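Local coordinates for nitroreductase (PDB 3PXV), which probably works as an FMN-dependent oxidoreductase of the nitroreductase family, holding flavin mononucleotide in an assembly of two chains, at residues 31-36 and 50-55; 115-120 and 162-167; 122-125 and 130-133. One frame throughout, in Å; residues are numbered along the deposited sequence. Where two conformers were deposited one is given.

Contact 1 (31-36 and 50-55); sequences AIAEAA and VIVVKN
Val50 meets two alanines of the helix at once, Ala33 and Ala36, one with each of its methyls. Its CG1, anti to the backbone N (chi1 174°), points at Ala33 and comes to 3.7 Å from Ala33 CB. The other branch, CG2, lies beside the backbone N, and Val50 CG2 rests 3.9 Å from Ala36 CB. The branched valine thus straddles one turn of helix, and the two methyl side chains, three residues apart, suit the place because they let the helix come close, with methyl against methyl. Ile51, next along, turns its side chain away from the helix, as the alternation of a strand requires. At Val52 the chain faces the helix again. Here CG2 reaches across, with Val52 CG2 4.0 Å from Ala33 CB, so Ala33 sits between two valines of the same strand face.

This is a helix laid against one face of the antiparallel sheet in the alpha+beta fold of the nitroreductases. The short helix and strand segments run nearly antiparallel, at 162°, with their axes 9.4 Å apart at closest, and the interface between them is wholly apolar. Ile97 of the adjoining strand extends the same surface beside Val50 and Val52. Strand 50-53 is outermost within its own chain, but a strand of the second subunit pairs with it in parallel, so the sheet continues across the dimer.

Beyond Val53 the chain leaves the sheet at Lys54, whose long side chain carries NZ to salt bridges with Asp26 and with Glu189 of the second subunit, and at Asn55, the N-cap of the following helix, OD1 accepts from Leu58 N while ND2 donates to Glu189 O of the second subunit.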
loop_
_atom_site.group_PDB
_atom_site.type_symbol
_atom_site.label_atom_id
_atom_site.label_comp_id
_atom_site.label_asym_id
_atom_site.label_seq_id
_atom_site.Cartn_x
_atom_site.Cartn_y
_atom_site.Cartn_z
ATOM N N ALA B 31 10.289 0.937 16.207
ATOM C CA ALA B 31 8.820 0.882 16.261
ATOM C C ALA B 31 8.245 0.939 14.861
ATOM O O ALA B 31 7.296 0.217 14.549
ATOM C CB ALA B 31 8.256 2.026 17.094
ATOM N N ILE B 32 8.843 1.789 14.021
ATOM C CA ILE B 32 8.424 1.951 12.639
ATOM C C ILE B 32 8.725 0.701 11.792
ATOM O O ILE B 32 7.888 0.277 10.976
ATOM C CB ILE B 32 9.119 3.163 12.010
ATOM C CG1 ILE B 32 8.623 4.458 12.677
ATOM C CG2 ILE B 32 8.899 3.178 10.483
ATOM C CD1 ILE B 32 9.480 5.707 12.331
ATOM N N ALA B 33 9.893 0.098 11.968
ATOM C CA ALA B 33 10.201 -1.087 11.165
ATOM C C ALA B 33 9.387 -2.296 11.666
ATOM O O ALA B 33 9.085 -3.179 10.890
ATOM C CB ALA B 33 11.684 -1.386 11.167
ATOM N N GLU B 34 9.024 -2.323 12.951
ATOM C CA GLU B 34 8.225 -3.427 13.499
ATOM C C GLU B 34 6.842 -3.293 12.905
ATOM O O GLU B 34 6.207 -4.265 12.577
ATOM C CB GLU B 34 8.174 -3.389 15.037
ATOM C CG GLU B 34 7.066 -4.241 15.749
ATOM C CD GLU B 34 7.217 -5.774 15.636
ATOM O OE1 GLU B 34 8.246 -6.267 15.151
ATOM O OE2 GLU B 34 6.289 -6.492 16.055
ATOM N N ALA B 35 6.381 -2.054 12.735
ATOM C CA ALA B 35 5.070 -1.800 12.162
ATOM C C ALA B 35 5.059 -2.260 10.702
ATOM O O ALA B 35 4.112 -2.900 10.250
ATOM C CB ALA B 35 4.718 -0.320 12.280
ATOM N N ALA B 36 6.134 -1.978 9.978
ATOM C CA ALA B 36 6.219 -2.360 8.571
ATOM C C ALA B 36 6.054 -3.874 8.364
ATOM O O ALA B 36 5.278 -4.318 7.526
ATOM C CB ALA B 36 7.544 -1.864 7.964
ATOM N N VAL B 50 12.875 -4.895 4.985
ATOM C CA VAL B 50 12.801 -3.564 5.588
ATOM C C VAL B 50 14.225 -3.179 6.004
ATOM O O VAL B 50 14.722 -3.636 7.044
ATOM C CB VAL B 50 11.814 -3.560 6.778
ATOM C CG1 VAL B 50 11.812 -2.230 7.527
ATOM C CG2 VAL B 50 10.436 -3.901 6.278
ATOM N N ILE B 51 14.881 -2.363 5.169
ATOM C CA ILE B 51 16.247 -1.948 5.396
ATOM C C ILE B 51 16.256 -0.510 5.913
ATOM O O ILE B 51 15.976 0.421 5.160
ATOM C CB ILE B 51 17.070 -2.072 4.081
ATOM C CG1 ILE B 51 17.000 -3.499 3.550
ATOM C CG2 ILE B 51 18.539 -1.674 4.300
ATOM C CD1 ILE B 51 17.631 -3.667 2.228
ATOM N N VAL B 52 16.571 -0.333 7.197
ATOM C CA VAL B 52 16.608 0.999 7.824
ATOM C C VAL B 52 17.989 1.571 7.600
ATOM O O VAL B 52 18.946 1.143 8.241
ATOM C CB VAL B 52 16.326 0.954 9.369
ATOM C CG1 VAL B 52 16.512 2.334 9.978
ATOM C CG2 VAL B 52 14.915 0.449 9.665
ATOM N N VAL B 53 18.088 2.541 6.702
ATOM C CA VAL B 53 19.360 3.115 6.331
ATOM C C VAL B 53 19.615 4.409 7.082
ATOM O O VAL B 53 18.803 5.302 7.042
ATOM C CB VAL B 53 19.427 3.385 4.805
ATOM C CG1 VAL B 53 20.814 3.869 4.419
ATOM C CG2 VAL B 53 19.088 2.136 4.039
ATOM N N LYS B 54 20.756 4.483 7.757
ATOM C CA LYS B 54 21.182 5.668 8.515
ATOM C C LYS B 54 22.553 6.200 8.078
ATOM O O LYS B 54 22.975 7.240 8.545
ATOM C CB LYS B 54 21.277 5.349 10.018
ATOM C CG LYS B 54 20.022 4.722 10.604
ATOM C CD LYS B 54 19.972 4.816 12.121
ATOM C CE LYS B 54 21.149 4.252 12.818
ATOM N NZ LYS B 54 21.049 4.451 14.284
ATOM N N ASN B 55 23.230 5.486 7.184
ATOM C CA ASN B 55 24.559 5.846 6.751
ATOM C C ASN B 55 24.505 7.032 5.793
ATOM O O ASN B 55 23.958 6.914 4.690
ATOM C CB ASN B 55 25.197 4.628 6.102
ATOM C CG ASN B 55 26.675 4.814 5.820
ATOM O OD1 ASN B 55 27.062 5.379 4.795
ATOM N ND2 ASN B 55 27.512 4.276 6.703
#

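Contact 2 (115-120 and 162-167); sequences ILCQTI and FGCSVL
Ile120 and Val166 make the close part of this interface, their side chains sliding past each other in opposite directions. Ile120 CG2, anti to its own backbone N, lies 3.9 Å from Val166 CB and about as near to both of the valine's methyls. Val166 CG2 is shared with the previous turn of helix: it comes 4.0 Å from Cys117 CB. Beta-branched residues suit both places, since their branches fill the space close to the backbone. Cys117 is slimmer; chi1 of -71° turns its sulfur back toward the start of the strand segment, and Cys117 SG touches Cys164 CB at 3.8 Å.

The axes of the two short segments run only 4° from parallel, a helix packed on the antiparallel sheet of the alpha+beta nitroreductase fold. Val99 and Ile97 of the neighbouring strand continue the floor beneath Cys117 and Ile120.

Toward the start of 162-167 the fit slackens. Gly163 brings no side chain to the helix, and with Cys164 it forms a classic beta bulge opposite Val99; both Gly163 and Phe162 are partly exposed. The Phe162 ring instead turns one face to Cys164 N, which stands 3.6 Å above the ring plane, offset toward the rim. Cys164 itself borders the FMN pocket. On the helix flank turned from the strand, Thr119 OG1 donates to Ile115 O at 2.8 Å, tilted 25° from the carbonyl plane, while Thr119 N reaches the same oxygen from the other face; this hydroxyl also bonds Gln118 NE2 of the second subunit.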
loop_
_atom_site.group_PDB
_atom_site.type_symbol
_atom_site.label_atom_id
_atom_site.label_comp_id
_atom_site.label_asym_id
_atom_site.label_seq_id
_atom_site.Cartn_x
_atom_site.Cartn_y
_atom_site.Cartn_z
ATOM N N ILE B 115 1.514 -1.457 0.280
ATOM C CA ILE B 115 0.884 -1.741 1.557
ATOM C C ILE B 115 1.869 -1.515 2.674
ATOM O O ILE B 115 1.528 -0.941 3.694
ATOM C CB ILE B 115 0.390 -3.170 1.612
ATOM C CG1 ILE B 115 -0.831 -3.301 0.692
ATOM C CG2 ILE B 115 0.065 -3.567 3.062
ATOM C CD1 ILE B 115 -1.465 -4.684 0.623
ATOM N N LEU B 116 3.106 -1.959 2.487
ATOM C CA LEU B 116 4.092 -1.811 3.531
ATOM C C LEU B 116 4.583 -0.356 3.663
ATOM O O LEU B 116 4.765 0.139 4.793
ATOM C CB LEU B 116 5.227 -2.789 3.298
ATOM C CG LEU B 116 6.421 -2.860 4.262
ATOM C CD1 LEU B 116 7.005 -4.246 4.252
ATOM C CD2 LEU B 116 7.481 -1.797 3.896
ATOM N N CYS B 117 4.788 0.331 2.532
ATOM C CA CYS B 117 5.274 1.706 2.594
ATOM C C CYS B 117 4.280 2.611 3.288
ATOM O O CYS B 117 4.684 3.482 4.039
ATOM C CB CYS B 117 5.707 2.229 1.224
ATOM S SG CYS B 117 7.251 1.392 0.718
ATOM N N GLN B 118 2.983 2.396 3.060
ATOM C CA GLN B 118 1.937 3.180 3.747
ATOM C C GLN B 118 1.957 2.836 5.236
ATOM O O GLN B 118 1.820 3.717 6.074
ATOM C CB GLN B 118 0.546 2.960 3.127
ATOM C CG GLN B 118 -0.606 3.689 3.798
ATOM C CD GLN B 118 -0.524 5.213 3.757
ATOM O OE1 GLN B 118 0.509 5.773 3.482
ATOM N NE2 GLN B 118 -1.631 5.883 4.057
ATOM N N THR B 119 2.157 1.570 5.579
ATOM C CA THR B 119 2.222 1.207 6.997
ATOM C C THR B 119 3.374 1.962 7.682
ATOM O O THR B 119 3.221 2.487 8.795
ATOM C CB THR B 119 2.393 -0.264 7.166
ATOM O OG1 THR B 119 1.325 -0.927 6.486
ATOM C CG2 THR B 119 2.392 -0.634 8.651
ATOM N N ILE B 120 4.512 2.055 6.997
ATOM C CA ILE B 120 5.634 2.835 7.504
ATOM C C ILE B 120 5.224 4.308 7.697
ATOM O O ILE B 120 5.415 4.881 8.780
ATOM C CB ILE B 120 6.862 2.806 6.540
ATOM C CG1 ILE B 120 7.435 1.391 6.452
ATOM C CG2 ILE B 120 7.908 3.834 7.006
ATOM C CD1 ILE B 120 8.618 1.214 5.524
ATOM N N PHE B 162 14.835 -2.656 -6.395
ATOM C CA PHE B 162 14.199 -1.594 -5.622
ATOM C C PHE B 162 12.693 -1.546 -5.841
ATOM O O PHE B 162 12.216 -1.661 -6.972
ATOM C CB PHE B 162 14.806 -0.251 -5.994
ATOM C CG PHE B 162 14.124 0.922 -5.366
ATOM C CD1 PHE B 162 14.566 1.423 -4.162
ATOM C CD2 PHE B 162 13.063 1.544 -6.010
ATOM C CE1 PHE B 162 13.953 2.506 -3.607
ATOM C CE2 PHE B 162 12.452 2.625 -5.463
ATOM C CZ PHE B 162 12.896 3.114 -4.261
ATOM N N GLY B 163 11.960 -1.353 -4.748
ATOM C CA GLY B 163 10.499 -1.299 -4.779
ATOM C C GLY B 163 10.029 0.105 -4.495
ATOM O O GLY B 163 9.351 0.716 -5.318
ATOM N N CYS B 164 10.385 0.611 -3.326
ATOM C CA CYS B 164 10.069 1.980 -2.967
ATOM C C CYS B 164 10.867 2.318 -1.724
ATOM O O CYS B 164 11.626 1.491 -1.227
ATOM C CB CYS B 164 8.574 2.166 -2.745
ATOM S SG CYS B 164 8.054 3.885 -2.761
ATOM N N SER B 165 10.749 3.541 -1.244
ATOM C CA SER B 165 11.475 3.923 -0.039
ATOM C C SER B 165 10.676 4.936 0.684
ATOM O O SER B 165 9.841 5.559 0.091
ATOM C CB SER B 165 12.836 4.529 -0.399
ATOM O OG SER B 165 12.689 5.767 -1.086
ATOM N N VAL B 166 10.916 5.091 1.971
ATOM C CA VAL B 166 10.239 6.117 2.753
ATOM C C VAL B 166 11.302 6.872 3.492
ATOM O O VAL B 166 12.012 6.277 4.273
ATOM C CB VAL B 166 9.273 5.556 3.792
ATOM C CG1 VAL B 166 8.567 6.731 4.478
ATOM C CG2 VAL B 166 8.263 4.598 3.137
ATOM N N LEU B 167 11.397 8.181 3.266
ATOM C CA LEU B 167 12.401 8.999 3.942
ATOM C C LEU B 167 11.833 9.391 5.303
ATOM O O LEU B 167 10.614 9.591 5.418
ATOM C CB LEU B 167 12.762 10.237 3.129
ATOM C CG LEU B 167 13.058 10.026 1.642
ATOM C CD1 LEU B 167 13.218 11.376 0.965
ATOM C CD2 LEU B 167 14.311 9.134 1.450
#

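Contact 3 (122-125 and 130-133); sequences LAAT and ANIM. With FMN (flavin mononucleotide), chain F.
The side-chain amide of Asn131 meets the helix through its nitrogen. Asn131 ND2 donates to Thr125 OG1 at 2.9 Å with an N-H...O angle of 154°, and the hydroxyl lies almost in the amide plane, 6° out of it. The methyl of Ala124 also comes up to the nitrogen, Ala124 CB being 3.8 Å from Asn131 ND2; an alanine is short enough to let the amide pass.

The second flat group is the isoalloxazine of FMN, and strand 130-133 lies along one of its faces. Over the dimethylbenzene ring sits the selenomethionine Met133, with Met133 CB 3.4 Å from FMN C8. Ile132 CD1 reaches the pyrimidine end, 3.5 Å from FMN N1, and the carbonyl Met133 O lies 3.1 Å from FMN C4A. Asn131 is turned to the helix, while Ile132 and the Met133 backbone and CB lie against the flavin.

Asn131 takes chi1 of 58°, which sets CG between backbone N and carbonyl carbon and lifts the amide to the helix. ND2 also bonds Ile129 O, and Thr125 OG1 is hydrogen-bonded to Ala121 O, so the amide is gripped by two acceptors and the threonine bridges helix and strand. A leucine in its place would probably leave Thr125 OG1 and Ile129 O without their shared donor and weaken the tie between the helix end and the strand.

Leu168 and Val166 of strand 161-169 pack beside Asn131, strand 130-133 closes this edge of the chain's own sheet, and helix 5-12 borders Thr125 through Val9 and Glu12.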
loop_
_atom_site.group_PDB
_atom_site.type_symbol
_atom_site.label_atom_id
_atom_site.label_comp_id
_atom_site.label_asym_id
_atom_site.label_seq_id
_atom_site.Cartn_x
_atom_site.Cartn_y
_atom_site.Cartn_z
ATOM N N LEU B 122 2.341 5.804 7.971
ATOM C CA LEU B 122 1.365 6.034 9.039
ATOM C C LEU B 122 2.004 5.826 10.408
ATOM O O LEU B 122 1.787 6.624 11.338
ATOM C CB LEU B 122 0.088 5.182 8.856
ATOM C CG LEU B 122 -0.719 5.518 7.600
ATOM C CD1 LEU B 122 -1.977 4.691 7.533
ATOM C CD2 LEU B 122 -1.078 7.000 7.524
ATOM N N ALA B 123 2.814 4.776 10.543
ATOM C CA ALA B 123 3.501 4.553 11.831
ATOM C C ALA B 123 4.415 5.741 12.178
ATOM O O ALA B 123 4.423 6.219 13.298
ATOM C CB ALA B 123 4.269 3.230 11.830
ATOM N N ALA B 124 5.155 6.239 11.200
ATOM C CA ALA B 124 6.060 7.358 11.441
ATOM C C ALA B 124 5.272 8.600 11.853
ATOM O O ALA B 124 5.635 9.321 12.804
ATOM C CB ALA B 124 6.886 7.636 10.203
ATOM N N THR B 125 4.162 8.831 11.162
ATOM C CA THR B 125 3.366 10.029 11.405
ATOM C C THR B 125 2.773 10.006 12.807
ATOM O O THR B 125 2.713 11.051 13.442
ATOM C CB THR B 125 2.267 10.215 10.346
ATOM O OG1 THR B 125 2.869 10.371 9.054
ATOM C CG2 THR B 125 1.466 11.418 10.646
ATOM N N ALA B 130 8.339 12.903 10.600
ATOM C CA ALA B 130 7.998 13.338 9.264
ATOM C C ALA B 130 8.527 12.327 8.263
ATOM O O ALA B 130 9.557 11.686 8.484
ATOM C CB ALA B 130 8.587 14.728 8.990
ATOM N N ASN B 131 7.830 12.198 7.143
ATOM C CA ASN B 131 8.189 11.211 6.140
ATOM C C ASN B 131 7.708 11.564 4.733
ATOM O O ASN B 131 6.904 12.482 4.536
ATOM C CB ASN B 131 7.572 9.870 6.531
ATOM C CG ASN B 131 6.063 9.936 6.659
ATOM O OD1 ASN B 131 5.351 9.738 5.671
ATOM N ND2 ASN B 131 5.559 10.273 7.869
ATOM N N ILE B 132 8.217 10.816 3.757
ATOM C CA ILE B 132 7.783 10.932 2.386
ATOM C C ILE B 132 8.176 9.665 1.621
ATOM O O ILE B 132 9.306 9.180 1.786
ATOM C CB ILE B 132 8.395 12.159 1.663
ATOM C CG1 ILE B 132 7.727 12.341 0.307
ATOM C CG2 ILE B 132 9.938 12.004 1.444
ATOM C CD1 ILE B 132 8.232 13.550 -0.483
HETATM N N MSE B 133 7.246 9.142 0.801
HETATM C CA MSE B 133 7.529 8.026 -0.111
HETATM C C MSE B 133 8.434 8.577 -1.213
HETATM O O MSE B 133 8.184 9.646 -1.773
HETATM C CB MSE B 133 6.251 7.449 -0.736
HETATM C CG MSE B 133 5.773 6.094 -0.166
HETATM SE SE MSE B 133 5.053 6.197 1.576
HETATM C CE MSE B 133 3.223 6.156 1.107
HETATM N N1 FMN F . 7.411 12.838 -3.800
HETATM C C2 FMN F . 8.678 13.306 -4.089
HETATM O O2 FMN F . 9.019 14.461 -3.844
HETATM N N3 FMN F . 9.588 12.464 -4.666
HETATM C C4 FMN F . 9.272 11.164 -4.974
HETATM O O4 FMN F . 10.134 10.472 -5.495
HETATM C C4A FMN F . 7.992 10.691 -4.681
HETATM N N5 FMN F . 7.627 9.404 -4.959
HETATM C C5A FMN F . 6.471 8.883 -4.434
HETATM C C6 FMN F . 6.246 7.505 -4.507
HETATM C C7 FMN F . 5.091 6.944 -3.981
HETATM C C7M FMN F . 4.900 5.479 -4.078
HETATM C C8 FMN F . 4.148 7.769 -3.387
HETATM C C8M FMN F . 2.891 7.229 -2.808
HETATM C C9 FMN F . 4.368 9.148 -3.307
HETATM C C9A FMN F . 5.542 9.718 -3.836
HETATM N N10 FMN F . 5.794 11.079 -3.787
HETATM C C10 FMN F . 7.059 11.540 -4.087
HETATM C "C1'" FMN F . 4.955 11.920 -2.870
HETATM C "C2'" FMN F . 3.699 12.369 -3.598
HETATM O "O2'" FMN F . 4.040 13.448 -4.445
HETATM C "C3'" FMN F . 2.633 12.754 -2.575
HETATM O "O3'" FMN F . 2.273 11.645 -1.778
HETATM C "C4'" FMN F . 1.388 13.262 -3.281
HETATM O "O4'" FMN F . 1.762 14.423 -3.958
HETATM C "C5'" FMN F . 0.244 13.563 -2.314
HETATM O "O5'" FMN F . 0.662 14.508 -1.347
HETATM P P FMN F . 0.717 14.131 0.212
HETATM O O1P FMN F . 1.367 15.280 0.913
HETATM O O2P FMN F . 1.541 12.857 0.483
HETATM O O3P FMN F . -0.712 13.986 0.616
#

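From the N terminus, helix 26-36 comes first, and contact 1 closes a loop of 13 residues by bringing strand 50-53 back onto it. That loop is complete before contact 2 opens at residue 115, so the two stand in series. Contact 2 spans 41 intervening residues, and contact 3, with its short turn from 122-125 to 130-133, is nested inside it; both use helix 106-126. All three reach one antiparallel sheet, in which strands 161-169 and 130-133 are neighbours. The helices meet too: Ala36 and Ile32 of contact 1 pack on Ile120 of contact 2, and Ala35 lies against Ala123 of contact 3.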